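Local coordinates for protein CcbJ (PDB 4HGZ) that probably transfers a methyl group from S-adenosyl-L-methionine to a nitrogen of its substrate, at residues C[84-89]-C[112-117]; C[151-156]-C[238-243]; C[164-169]-C[268-273]; C[178-183]-C[201-206]; C[206-211]-C[228-233]. All blocks are in the same frame, centred on the assembly; numbering follows the deposited sequence.

In the fold
Contacts 1 and 3 lie in the same mixed sheet of the Rossmann-like methyltransferase core, with centres about 19 Å apart. Contact 1 joins the edge strand 113-117 to 87-91, which ends at E91, and contact 3 pairs 164-171 with the antiparallel 265-272. E91 and F120 belong to the S-adenosyl-L-homocysteine site, to which no ligand is bound in this chain. Contact 2 packs two helices against contact 3, centres about 10 Å apart, where A240 CB lies 3.4 Å from Y270 CE1. Contacts 4 and 5, centres about 8 Å apart, share Q206 at the base of a separate four-stranded antiparallel sheet. Contact 5 leads into helix 233-242 of contact 2, and contacts 2, 4 and 5 all touch the second subunit.

Contact 1: residues C[84-89]-C[112-117]; sequences GVEVHG and LVVPVL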
# COMPACT_ATOMS: atom_id res chain seq x y z
N GLY C 84 37.18 25.67 -15.91
CA GLY C 84 38.55 25.52 -16.40
C GLY C 84 39.08 24.09 -16.40
O GLY C 84 40.30 23.88 -16.43
N VAL C 85 38.17 23.12 -16.36
CA VAL C 85 38.53 21.71 -16.35
C VAL C 85 38.49 21.09 -17.75
O VAL C 85 37.50 21.22 -18.48
CB VAL C 85 37.53 20.93 -15.47
CG1 VAL C 85 37.89 19.47 -15.41
CG2 VAL C 85 37.49 21.52 -14.08
N GLU C 86 39.57 20.40 -18.14
CA GLU C 86 39.59 19.71 -19.43
C GLU C 86 38.82 18.39 -19.35
O GLU C 86 39.17 17.49 -18.58
CB GLU C 86 41.03 19.46 -19.89
CG GLU C 86 41.12 18.85 -21.28
CD GLU C 86 42.55 18.56 -21.72
OE1 GLU C 86 43.49 19.17 -21.18
OE2 GLU C 86 42.73 17.72 -22.62
N VAL C 87 37.77 18.27 -20.16
CA VAL C 87 36.90 17.09 -20.14
C VAL C 87 36.92 16.28 -21.43
O VAL C 87 36.46 16.74 -22.48
CB VAL C 87 35.44 17.47 -19.87
CG1 VAL C 87 34.60 16.23 -19.84
CG2 VAL C 87 35.31 18.18 -18.57
N HIS C 88 37.45 15.07 -21.36
CA HIS C 88 37.27 14.09 -22.43
C HIS C 88 35.97 13.34 -22.16
O HIS C 88 35.79 12.76 -21.08
CB HIS C 88 38.45 13.12 -22.43
CG HIS C 88 39.77 13.80 -22.64
ND1 HIS C 88 40.94 13.10 -22.85
CD2 HIS C 88 40.09 15.11 -22.69
CE1 HIS C 88 41.93 13.96 -23.01
NE2 HIS C 88 41.44 15.18 -22.92
N GLY C 89 35.06 13.35 -23.13
CA GLY C 89 33.77 12.68 -22.93
C GLY C 89 33.51 11.55 -23.90
O GLY C 89 33.52 11.75 -25.12
N LEU C 112 37.77 23.21 -24.07
CA LEU C 112 38.10 22.34 -22.94
C LEU C 112 37.39 20.99 -22.98
O LEU C 112 37.63 20.13 -22.12
CB LEU C 112 37.82 23.03 -21.61
CG LEU C 112 38.74 24.22 -21.29
CD1 LEU C 112 38.33 24.85 -19.99
CD2 LEU C 112 40.19 23.79 -21.24
N VAL C 113 36.53 20.80 -23.99
CA VAL C 113 35.77 19.56 -24.15
C VAL C 113 36.26 18.69 -25.31
O VAL C 113 36.28 19.13 -26.45
CB VAL C 113 34.31 19.85 -24.41
CG1 VAL C 113 33.52 18.56 -24.39
CG2 VAL C 113 33.78 20.83 -23.38
N VAL C 114 36.62 17.44 -25.02
CA VAL C 114 37.14 16.55 -26.04
C VAL C 114 36.19 15.39 -26.28
O VAL C 114 36.19 14.42 -25.53
CB VAL C 114 38.51 16.00 -25.61
CG1 VAL C 114 39.10 15.12 -26.71
CG2 VAL C 114 39.44 17.14 -25.27
N PRO C 115 35.38 15.49 -27.34
CA PRO C 115 34.35 14.49 -27.62
C PRO C 115 34.95 13.19 -28.14
O PRO C 115 35.67 13.20 -29.13
CB PRO C 115 33.50 15.15 -28.71
CG PRO C 115 34.06 16.54 -28.91
CD PRO C 115 35.45 16.52 -28.38
N VAL C 116 34.63 12.07 -27.49
CA VAL C 116 35.12 10.77 -27.93
C VAL C 116 33.99 9.81 -28.24
O VAL C 116 33.32 9.33 -27.33
CB VAL C 116 35.99 10.12 -26.86
CG1 VAL C 116 36.54 8.78 -27.37
CG2 VAL C 116 37.11 11.06 -26.44
N LEU C 117 33.79 9.52 -29.52
CA LEU C 117 32.73 8.62 -29.95
C LEU C 117 33.16 7.17 -29.82
O LEU C 117 34.18 6.77 -30.36
CB LEU C 117 32.33 8.90 -31.40
CG LEU C 117 31.37 7.85 -31.97
CD1 LEU C 117 30.06 7.84 -31.19
CD2 LEU C 117 31.10 8.07 -33.45
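The beta-alpha-beta unit formed by strand 87-91, helix 94-106 and strand 113-117 closes here, as H88 and V114 sit side by side on parallel neighbouring strands. Their side chains point the same way, and V114 CG2 comes within 3.3 Å of H88 CD2, while V114 CG1 stands over one face of the imidazole near its rim. Rotation of H88 is set by polar partners at both ring nitrogens. H88 NE2 donates to E86 OE2 at 2.9 Å, with the oxygen near the ring plane and met on its anti side, 32° out of the carboxylate plane, and ND1 is hydrogen-bonded to Y130 OH. The backbone runs in parallel register, V87 beside V113 and H88 beside V114. V87 N reaches L112 O at 2.7 Å, V87 O receives V114 N, and V114 O in turn accepts from G89 N at 2.9 Å. This is the outer side of a Rossmann-like methyltransferase sheet, in which 113-117 is the edge strand; the strand 87-91 ends at E91, a residue of the S-adenosyl-L-homocysteine site. G89 O takes the last bond, from V116 N, and V116 CB also lies 3.4 Å from that oxygen. At the other end L112, its CG beside the backbone N (chi1 -68°), extends CD1 to G84 CA at 3.7 Å. Helix 77-82 covers the face bearing V87 and V113 through L80 and A81.

Contact 2: residues C[151-156]-C[238-243]; sequences DCMRQA and LMANVA
M153 and A243 meet through their CB atoms, 3.7 Å apart, where helix 146-159 passes the C-terminal end of helix 233-242. The tight part is made by apolar side chains and centres on M153. With its CG beside the backbone N (chi1 -54°) and a bend at chi3, the M153 side chain lays its thioether along the second helix: CE reaches A240 CB at 3.7 Å, and SD lies 4.0 Å from M239 CB. The two methionine side chains cross at about a right angle. A240 and A243 present their CB methyls to M153, and A243 CB also rests 3.7 Å from R154 N. F166 and L245 of the underlying sheet close round M153. Toward the partly exposed flank, the packing is looser. R154 runs past A243, and its NH1 comes no nearer than 3.8 Å to V242 O, with no hydrogen bond. The guanidinium is instead engaged within its own helix, where R154 NH2 forms a salt bridge with D151 OD1 at 3.1 Å, with weak hydrogen-bond geometry. M239 and V242 continue into packing with the second subunit. The short helical segments cross at -52°, an oblique helix pair lying on one face of a Rossmann-like alpha/beta sheet.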
# COMPACT_ATOMS: atom_id res chain seq x y z
N ASP C 151 33.90 -4.96 -14.95
CA ASP C 151 34.89 -4.67 -15.99
C ASP C 151 35.02 -3.18 -16.19
O ASP C 151 36.12 -2.64 -16.28
CB ASP C 151 34.51 -5.33 -17.32
CG ASP C 151 34.65 -6.83 -17.28
OD1 ASP C 151 35.17 -7.35 -16.28
OD2 ASP C 151 34.25 -7.50 -18.27
N CYS C 152 33.88 -2.49 -16.27
CA CYS C 152 33.91 -1.06 -16.50
C CYS C 152 34.65 -0.36 -15.36
O CYS C 152 35.55 0.47 -15.60
CB CYS C 152 32.49 -0.52 -16.62
SG CYS C 152 32.44 1.27 -16.82
N MET C 153 34.30 -0.69 -14.13
CA MET C 153 34.98 -0.08 -12.98
C MET C 153 36.47 -0.30 -13.10
O MET C 153 37.27 0.61 -12.82
CB MET C 153 34.45 -0.65 -11.66
CG MET C 153 32.92 -0.54 -11.52
SD MET C 153 32.28 -1.17 -9.95
CE MET C 153 32.43 0.32 -8.98
N ARG C 154 36.85 -1.49 -13.56
CA ARG C 154 38.26 -1.84 -13.70
C ARG C 154 38.99 -1.02 -14.77
O ARG C 154 40.08 -0.53 -14.53
CB ARG C 154 38.43 -3.34 -13.92
CG ARG C 154 39.89 -3.78 -14.07
CD ARG C 154 40.05 -5.25 -13.70
NE ARG C 154 38.98 -6.08 -14.28
CZ ARG C 154 38.38 -7.09 -13.64
NH1 ARG C 154 38.72 -7.39 -12.39
NH2 ARG C 154 37.43 -7.78 -14.25
N GLN C 155 38.39 -0.85 -15.94
CA GLN C 155 39.00 -0.00 -16.96
C GLN C 155 39.20 1.40 -16.43
O GLN C 155 40.19 2.06 -16.74
CB GLN C 155 38.14 0.09 -18.21
CG GLN C 155 37.84 -1.20 -18.91
CD GLN C 155 36.96 -0.97 -20.11
OE1 GLN C 155 35.91 -1.60 -20.26
NE2 GLN C 155 37.35 -0.03 -20.95
N ALA C 156 38.23 1.86 -15.65
CA ALA C 156 38.29 3.20 -15.09
C ALA C 156 39.42 3.29 -14.09
O ALA C 156 40.13 4.29 -14.03
CB ALA C 156 36.98 3.59 -14.45
N LEU C 238 31.39 -4.14 -3.25
CA LEU C 238 32.14 -5.38 -3.39
C LEU C 238 32.65 -5.49 -4.83
O LEU C 238 33.78 -5.91 -5.08
CB LEU C 238 31.28 -6.58 -3.00
CG LEU C 238 31.99 -7.93 -3.06
CD1 LEU C 238 33.28 -7.85 -2.26
CD2 LEU C 238 31.09 -9.05 -2.57
N MET C 239 31.81 -5.09 -5.78
CA MET C 239 32.22 -5.02 -7.17
C MET C 239 33.45 -4.13 -7.29
O MET C 239 34.45 -4.52 -7.91
CB MET C 239 31.08 -4.47 -8.02
CG MET C 239 29.90 -5.40 -8.08
SD MET C 239 28.37 -4.58 -8.56
CE MET C 239 28.81 -3.92 -10.17
N ALA C 240 33.39 -2.95 -6.69
CA ALA C 240 34.52 -2.04 -6.69
C ALA C 240 35.78 -2.73 -6.16
O ALA C 240 36.86 -2.61 -6.75
CB ALA C 240 34.21 -0.80 -5.89
N ASN C 241 35.66 -3.44 -5.04
CA ASN C 241 36.83 -4.15 -4.51
C ASN C 241 37.38 -5.10 -5.57
O ASN C 241 38.56 -5.06 -5.89
CB ASN C 241 36.52 -4.89 -3.21
CG ASN C 241 36.05 -3.97 -2.10
OD1 ASN C 241 36.14 -2.74 -2.22
ND2 ASN C 241 35.54 -4.55 -1.00
N VAL C 242 36.52 -5.96 -6.10
CA VAL C 242 36.96 -6.88 -7.14
C VAL C 242 37.69 -6.12 -8.26
O VAL C 242 38.73 -6.56 -8.72
CB VAL C 242 35.78 -7.70 -7.69
CG1 VAL C 242 36.20 -8.49 -8.92
CG2 VAL C 242 35.27 -8.64 -6.63
N ALA C 243 37.14 -4.98 -8.67
CA ALA C 243 37.76 -4.12 -9.68
C ALA C 243 39.04 -3.41 -9.22
O ALA C 243 39.60 -2.61 -9.96
CB ALA C 243 36.75 -3.10 -10.19

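Contact 3: residues C[164-169]-C[268-273]; sequences GTFVVQ and SVYRAA
F166 and Y270 are cross-strand neighbours at the antiparallel end of the Rossmann-like methyltransferase sheet, where strand 265-272 is paired with 164-171. They form a hydrogen-bonded pair, and their side chains lie alongside one another, pointing the same way. Contact is made by one ring corner of each, F166 CD2 to Y270 CD2 at 3.9 Å. Different first torsions bring these two corners together: F166 has CG beside its carbonyl carbon (chi1 175°), whereas Y270 has CG beside its backbone N (chi1 -62°). V168 CG2 approaches the edge of the tyrosine ring, near its plane, and also meets S268 CB at 4.0 Å. Beyond the pair, Y270 OH is hydrogen-bonded to D237 OD1. The other face of the sheet carries T165, V167 and V269, under helix 50-61. There T165 and V269 cross at a slant, V269 CG1 fitting against T165 CB at 3.8 Å and against CG2 of the same threonine. V167, the non-hydrogen-bonded partner of V269, brings CG2 to 4.2 Å from V269 CG1. Four backbone bonds hold the strands together; among them S268 N donates to V168 O at 2.9 Å and V168 N to S268 O at 3.1 Å.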
# COMPACT_ATOMS: atom_id res chain seq x y z
N GLY C 164 44.05 9.38 -8.24
CA GLY C 164 42.82 9.70 -8.96
C GLY C 164 41.63 9.01 -8.33
O GLY C 164 41.80 8.05 -7.56
N THR C 165 40.43 9.49 -8.64
CA THR C 165 39.21 8.89 -8.13
C THR C 165 38.20 8.55 -9.21
O THR C 165 38.17 9.17 -10.28
CB THR C 165 38.49 9.82 -7.13
OG1 THR C 165 38.16 11.05 -7.79
CG2 THR C 165 39.37 10.11 -5.93
N PHE C 166 37.35 7.57 -8.90
CA PHE C 166 36.25 7.15 -9.77
C PHE C 166 34.94 7.49 -9.09
O PHE C 166 34.69 7.08 -7.96
CB PHE C 166 36.35 5.64 -9.99
CG PHE C 166 35.21 5.06 -10.78
CD1 PHE C 166 34.97 5.47 -12.07
CD2 PHE C 166 34.41 4.07 -10.23
CE1 PHE C 166 33.92 4.92 -12.82
CE2 PHE C 166 33.37 3.51 -10.97
CZ PHE C 166 33.12 3.94 -12.27
N VAL C 167 34.09 8.24 -9.78
CA VAL C 167 32.87 8.77 -9.18
C VAL C 167 31.67 8.32 -9.98
O VAL C 167 31.62 8.53 -11.19
CB VAL C 167 32.88 10.31 -9.20
CG1 VAL C 167 31.59 10.85 -8.59
CG2 VAL C 167 34.09 10.84 -8.45
N VAL C 168 30.69 7.71 -9.32
CA VAL C 168 29.46 7.29 -9.97
C VAL C 168 28.27 7.86 -9.21
O VAL C 168 28.34 8.09 -8.01
CB VAL C 168 29.28 5.74 -9.97
CG1 VAL C 168 30.49 5.05 -10.55
CG2 VAL C 168 29.03 5.24 -8.59
N GLN C 169 27.18 8.07 -9.93
CA GLN C 169 25.94 8.47 -9.33
C GLN C 169 24.90 7.50 -9.82
O GLN C 169 24.64 7.41 -11.02
CB GLN C 169 25.59 9.87 -9.79
CG GLN C 169 24.16 10.29 -9.47
CD GLN C 169 23.83 11.63 -10.06
OE1 GLN C 169 23.95 11.84 -11.28
NE2 GLN C 169 23.44 12.57 -9.20
N SER C 268 29.03 8.13 -5.21
CA SER C 268 30.08 7.37 -4.56
C SER C 268 31.42 7.72 -5.17
O SER C 268 31.54 7.90 -6.38
CB SER C 268 29.81 5.87 -4.69
OG SER C 268 28.52 5.55 -4.21
N VAL C 269 32.43 7.82 -4.31
CA VAL C 269 33.77 8.15 -4.73
C VAL C 269 34.72 7.03 -4.32
O VAL C 269 34.81 6.67 -3.14
CB VAL C 269 34.25 9.45 -4.07
CG1 VAL C 269 35.59 9.87 -4.63
CG2 VAL C 269 33.22 10.53 -4.25
N TYR C 270 35.45 6.50 -5.31
CA TYR C 270 36.36 5.37 -5.10
C TYR C 270 37.80 5.74 -5.45
O TYR C 270 38.04 6.60 -6.31
CB TYR C 270 35.94 4.19 -5.99
CG TYR C 270 34.56 3.65 -5.71
CD1 TYR C 270 34.36 2.67 -4.75
CD2 TYR C 270 33.46 4.11 -6.40
CE1 TYR C 270 33.11 2.16 -4.50
CE2 TYR C 270 32.20 3.62 -6.15
CZ TYR C 270 32.03 2.64 -5.20
OH TYR C 270 30.77 2.14 -4.94
N ARG C 271 38.74 5.09 -4.77
CA ARG C 271 40.16 5.22 -5.05
C ARG C 271 40.71 3.87 -5.46
O ARG C 271 40.07 2.85 -5.25
CB ARG C 271 40.93 5.65 -3.80
CG ARG C 271 40.90 7.12 -3.48
CD ARG C 271 41.84 7.41 -2.30
NE ARG C 271 41.57 6.51 -1.18
CZ ARG C 271 42.33 6.43 -0.08
NH1 ARG C 271 43.41 7.18 0.04
NH2 ARG C 271 42.00 5.59 0.88
N ALA C 272 41.91 3.88 -6.03
CA ALA C 272 42.63 2.65 -6.30
C ALA C 272 43.03 2.07 -4.95
O ALA C 272 43.35 2.81 -4.04
CB ALA C 272 43.86 2.95 -7.12
N ALA C 273 43.01 0.74 -4.83
CA ALA C 273 43.31 0.11 -3.55
C ALA C 273 44.80 0.01 -3.28
O ALA C 273 45.56 -0.51 -4.10
CB ALA C 273 42.66 -1.26 -3.48

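Contact 4: residues C[178-183]-C[201-206]; sequences LATGNT and HDPLAQ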
# COMPACT_ATOMS: atom_id res chain seq x y z
N LEU C 178 11.11 0.55 -5.41
CA LEU C 178 10.64 0.06 -6.69
C LEU C 178 9.67 -1.08 -6.49
O LEU C 178 10.02 -2.07 -5.86
CB LEU C 178 11.82 -0.43 -7.53
CG LEU C 178 12.85 0.63 -7.91
CD1 LEU C 178 14.16 -0.01 -8.35
CD2 LEU C 178 12.31 1.54 -9.01
N ALA C 179 8.47 -0.96 -7.03
CA ALA C 179 7.51 -2.05 -6.96
C ALA C 179 7.94 -3.20 -7.86
O ALA C 179 8.60 -2.99 -8.89
CB ALA C 179 6.12 -1.57 -7.35
N THR C 180 7.58 -4.42 -7.46
CA THR C 180 7.85 -5.60 -8.24
C THR C 180 6.92 -5.64 -9.45
O THR C 180 5.73 -5.38 -9.33
CB THR C 180 7.63 -6.88 -7.41
OG1 THR C 180 8.73 -7.07 -6.52
CG2 THR C 180 7.50 -8.09 -8.32
N GLY C 181 7.48 -5.97 -10.61
CA GLY C 181 6.67 -6.18 -11.79
C GLY C 181 6.46 -4.90 -12.56
O GLY C 181 7.33 -4.03 -12.58
N ASN C 182 5.29 -4.79 -13.17
CA ASN C 182 4.97 -3.68 -14.05
C ASN C 182 4.41 -2.47 -13.31
O ASN C 182 3.61 -2.62 -12.40
CB ASN C 182 3.99 -4.15 -15.12
CG ASN C 182 4.54 -5.31 -15.95
OD1 ASN C 182 5.70 -5.68 -15.82
ND2 ASN C 182 3.71 -5.86 -16.82
N THR C 183 4.83 -1.26 -13.69
CA THR C 183 4.19 -0.05 -13.18
C THR C 183 3.91 0.93 -14.32
O THR C 183 4.48 0.83 -15.41
CB THR C 183 5.07 0.66 -12.13
OG1 THR C 183 6.28 1.11 -12.76
CG2 THR C 183 5.43 -0.28 -10.99
N HIS C 201 9.97 -4.17 -13.76
CA HIS C 201 11.02 -4.33 -12.78
C HIS C 201 11.12 -5.78 -12.39
O HIS C 201 10.12 -6.40 -12.05
CB HIS C 201 10.75 -3.46 -11.55
CG HIS C 201 11.74 -3.65 -10.44
ND1 HIS C 201 11.36 -3.80 -9.13
CD2 HIS C 201 13.09 -3.71 -10.45
CE1 HIS C 201 12.43 -3.95 -8.37
NE2 HIS C 201 13.50 -3.91 -9.15
N ASP C 202 12.33 -6.31 -12.45
CA ASP C 202 12.59 -7.66 -11.97
C ASP C 202 13.61 -7.57 -10.85
O ASP C 202 14.80 -7.40 -11.08
CB ASP C 202 13.10 -8.54 -13.11
CG ASP C 202 13.52 -9.92 -12.64
OD1 ASP C 202 13.85 -10.08 -11.44
OD2 ASP C 202 13.53 -10.84 -13.47
N PRO C 203 13.12 -7.69 -9.61
CA PRO C 203 13.93 -7.48 -8.42
C PRO C 203 14.95 -8.60 -8.23
O PRO C 203 15.90 -8.45 -7.46
CB PRO C 203 12.88 -7.51 -7.30
CG PRO C 203 11.86 -8.47 -7.79
CD PRO C 203 11.79 -8.23 -9.29
N LEU C 204 14.76 -9.72 -8.91
CA LEU C 204 15.73 -10.82 -8.84
C LEU C 204 16.94 -10.55 -9.74
O LEU C 204 18.07 -10.56 -9.28
CB LEU C 204 15.07 -12.16 -9.19
CG LEU C 204 15.93 -13.39 -8.94
CD1 LEU C 204 16.71 -13.23 -7.65
CD2 LEU C 204 15.09 -14.64 -8.90
N ALA C 205 16.69 -10.28 -11.02
CA ALA C 205 17.77 -9.90 -11.94
C ALA C 205 18.26 -8.48 -11.69
O ALA C 205 19.29 -8.08 -12.21
CB ALA C 205 17.32 -10.04 -13.37
N GLN C 206 17.50 -7.73 -10.90
CA GLN C 206 17.78 -6.32 -10.63
C GLN C 206 17.82 -5.47 -11.89
O GLN C 206 18.70 -4.63 -12.08
CB GLN C 206 19.07 -6.19 -9.81
CG GLN C 206 18.98 -6.97 -8.51
CD GLN C 206 20.26 -6.93 -7.70
OE1 GLN C 206 20.44 -7.72 -6.78
NE2 GLN C 206 21.17 -6.02 -8.05
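G181 and H201 form an antiparallel hydrogen-bonded pair, G181 N to H201 O at 3.0 Å and H201 N to G181 O at 2.9 Å. G181 adopts a positive phi (90°), a conformation in which a CB would collide with the preceding carbonyl oxygen. The side chain of H201 carries most of the remaining contact. Its CG lies beside the carbonyl carbon (chi1 175°), and this turns the ring to the backbone of 178-183, where H201 ND1 donates to A179 O at 2.9 Å. The acceptor is near the imidazole plane, although the N-H comes in steeply above the plane of the A179 carbonyl. L178 covers one ring face in a CH-pi contact, with L178 CB 4.0 Å from the centroid of the H201 ring, and P203 N lies over the opposite face. The two side chains L178 and H201 are roughly perpendicular. Farther out, T180 OG1 touches P203 CG at 3.7 Å, again at about a right angle. NE2 of H201 also lies close to Y230 OH, a probable hydrogen bond whose modelled length is too short to weigh. The contact closes the open end of the beta hairpin 181-189/193-202, with strand 207-216 next in the sheet and T180 and P203 packing on R177 and A174 of the second subunit.

Contact 5: residues C[206-211]-C[228-233]; sequences QTLSAH and LRYAYP
The side-chain NE2 of Q206 is gripped by two acceptors: it donates to Y230 O at 3.0 Å, an oxygen lying in the plane of the amide, and to E235 OE1 of the following helix. The extended side chain of Q206, its CG beside the backbone N (chi1 -58°), runs over the Y230 ring with amide and ring planes only 10° apart. Q206 CB makes a CH-pi contact 3.9 Å from the centroid of the Y230 ring, and Q206 O stands over the same ring, offset to its rim, while also accepting Y230 N at 3.0 Å. The amide end then reaches the edge of Y232, where OE1 lies near the ring plane and the two flat groups are almost perpendicular. NE2 also lies over one face of the R229 guanidinium, which is held by a salt bridge to E235. Q206 and T207 form a G1 beta bulge facing D202 of strand 193-202; on its other edge strand 207-216 pairs with 221-229 as a beta hairpin, whose open end lies here. Along this hairpin T207 is opposite R229 in a non-hydrogen-bonded pair and L208 opposite L228 in a hydrogen-bonded one. L208 N donates to L228 O, and L228 N returns a bond to L208 O at 2.8 Å. L208 CD1 meets L228 CD1 at 4.1 Å on the side of the sheet where Y230 also lies. Y232 stacks its ring on Y232 of the second subunit.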
# COMPACT_ATOMS: atom_id res chain seq x y z
N GLN C 206 17.50 -7.73 -10.90
CA GLN C 206 17.78 -6.32 -10.63
C GLN C 206 17.82 -5.47 -11.89
O GLN C 206 18.70 -4.63 -12.08
CB GLN C 206 19.07 -6.19 -9.81
CG GLN C 206 18.98 -6.97 -8.51
CD GLN C 206 20.26 -6.93 -7.70
OE1 GLN C 206 20.44 -7.72 -6.78
NE2 GLN C 206 21.17 -6.02 -8.05
N THR C 207 16.84 -5.68 -12.75
CA THR C 207 16.74 -4.90 -13.97
C THR C 207 15.53 -4.00 -13.97
O THR C 207 14.52 -4.30 -13.33
CB THR C 207 16.62 -5.80 -15.20
OG1 THR C 207 15.53 -6.72 -15.01
CG2 THR C 207 17.89 -6.58 -15.41
N LEU C 208 15.65 -2.91 -14.71
CA LEU C 208 14.51 -2.08 -15.08
C LEU C 208 14.50 -1.93 -16.60
O LEU C 208 15.53 -1.66 -17.22
CB LEU C 208 14.60 -0.70 -14.46
CG LEU C 208 14.36 -0.61 -12.97
CD1 LEU C 208 14.99 0.67 -12.47
CD2 LEU C 208 12.85 -0.65 -12.70
N SER C 209 13.33 -2.12 -17.18
CA SER C 209 13.13 -1.89 -18.59
C SER C 209 11.90 -0.99 -18.71
O SER C 209 10.81 -1.33 -18.25
CB SER C 209 12.92 -3.22 -19.30
OG SER C 209 12.55 -3.01 -20.65
N ALA C 210 12.08 0.17 -19.33
CA ALA C 210 11.04 1.18 -19.33
C ALA C 210 10.95 1.92 -20.66
O ALA C 210 11.89 1.94 -21.45
CB ALA C 210 11.28 2.16 -18.21
N HIS C 211 9.78 2.50 -20.90
CA HIS C 211 9.61 3.50 -21.94
C HIS C 211 9.26 4.82 -21.29
O HIS C 211 8.36 4.90 -20.44
CB HIS C 211 8.45 3.13 -22.85
CG HIS C 211 8.79 2.09 -23.86
ND1 HIS C 211 8.74 2.33 -25.21
CD2 HIS C 211 9.18 0.80 -23.72
CE1 HIS C 211 9.09 1.24 -25.87
NE2 HIS C 211 9.35 0.29 -24.98
N LEU C 228 18.08 -0.60 -17.36
CA LEU C 228 19.14 -0.51 -16.36
C LEU C 228 19.33 -1.86 -15.70
O LEU C 228 18.40 -2.65 -15.60
CB LEU C 228 18.77 0.52 -15.28
CG LEU C 228 18.41 1.93 -15.73
CD1 LEU C 228 17.82 2.71 -14.58
CD2 LEU C 228 19.62 2.66 -16.31
N ARG C 229 20.55 -2.14 -15.25
CA ARG C 229 20.73 -3.14 -14.22
C ARG C 229 21.33 -2.41 -13.05
O ARG C 229 22.44 -1.90 -13.16
CB ARG C 229 21.65 -4.31 -14.61
CG ARG C 229 21.45 -5.44 -13.61
CD ARG C 229 22.68 -6.24 -13.23
NE ARG C 229 23.60 -5.56 -12.32
CZ ARG C 229 23.99 -6.06 -11.15
NH1 ARG C 229 23.52 -7.22 -10.71
NH2 ARG C 229 24.86 -5.38 -10.41
N TYR C 230 20.61 -2.36 -11.93
CA TYR C 230 21.12 -1.61 -10.79
C TYR C 230 21.87 -2.51 -9.82
O TYR C 230 21.77 -3.74 -9.89
CB TYR C 230 20.00 -0.86 -10.06
CG TYR C 230 18.87 -1.75 -9.59
CD1 TYR C 230 18.97 -2.47 -8.41
CD2 TYR C 230 17.71 -1.87 -10.33
CE1 TYR C 230 17.94 -3.28 -7.98
CE2 TYR C 230 16.67 -2.68 -9.91
CZ TYR C 230 16.80 -3.39 -8.73
OH TYR C 230 15.77 -4.18 -8.31
N ALA C 231 22.64 -1.90 -8.93
CA ALA C 231 23.29 -2.65 -7.87
C ALA C 231 22.93 -2.04 -6.54
O ALA C 231 22.68 -0.83 -6.44
CB ALA C 231 24.77 -2.63 -8.06
N TYR C 232 22.89 -2.86 -5.50
CA TYR C 232 22.75 -2.32 -4.18
C TYR C 232 24.11 -1.82 -3.72
O TYR C 232 25.13 -2.37 -4.11
CB TYR C 232 22.24 -3.39 -3.25
CG TYR C 232 20.77 -3.69 -3.41
CD1 TYR C 232 19.81 -3.01 -2.67
CD2 TYR C 232 20.35 -4.67 -4.29
CE1 TYR C 232 18.48 -3.30 -2.80
CE2 TYR C 232 19.02 -4.97 -4.42
CZ TYR C 232 18.10 -4.29 -3.67
OH TYR C 232 16.78 -4.58 -3.81
N PRO C 233 24.12 -0.77 -2.89
CA PRO C 233 25.36 -0.18 -2.37
C PRO C 233 26.39 -1.22 -1.91
O PRO C 233 27.56 -1.13 -2.28
CB PRO C 233 24.86 0.65 -1.19
CG PRO C 233 23.54 1.16 -1.68
CD PRO C 233 22.93 0.00 -2.46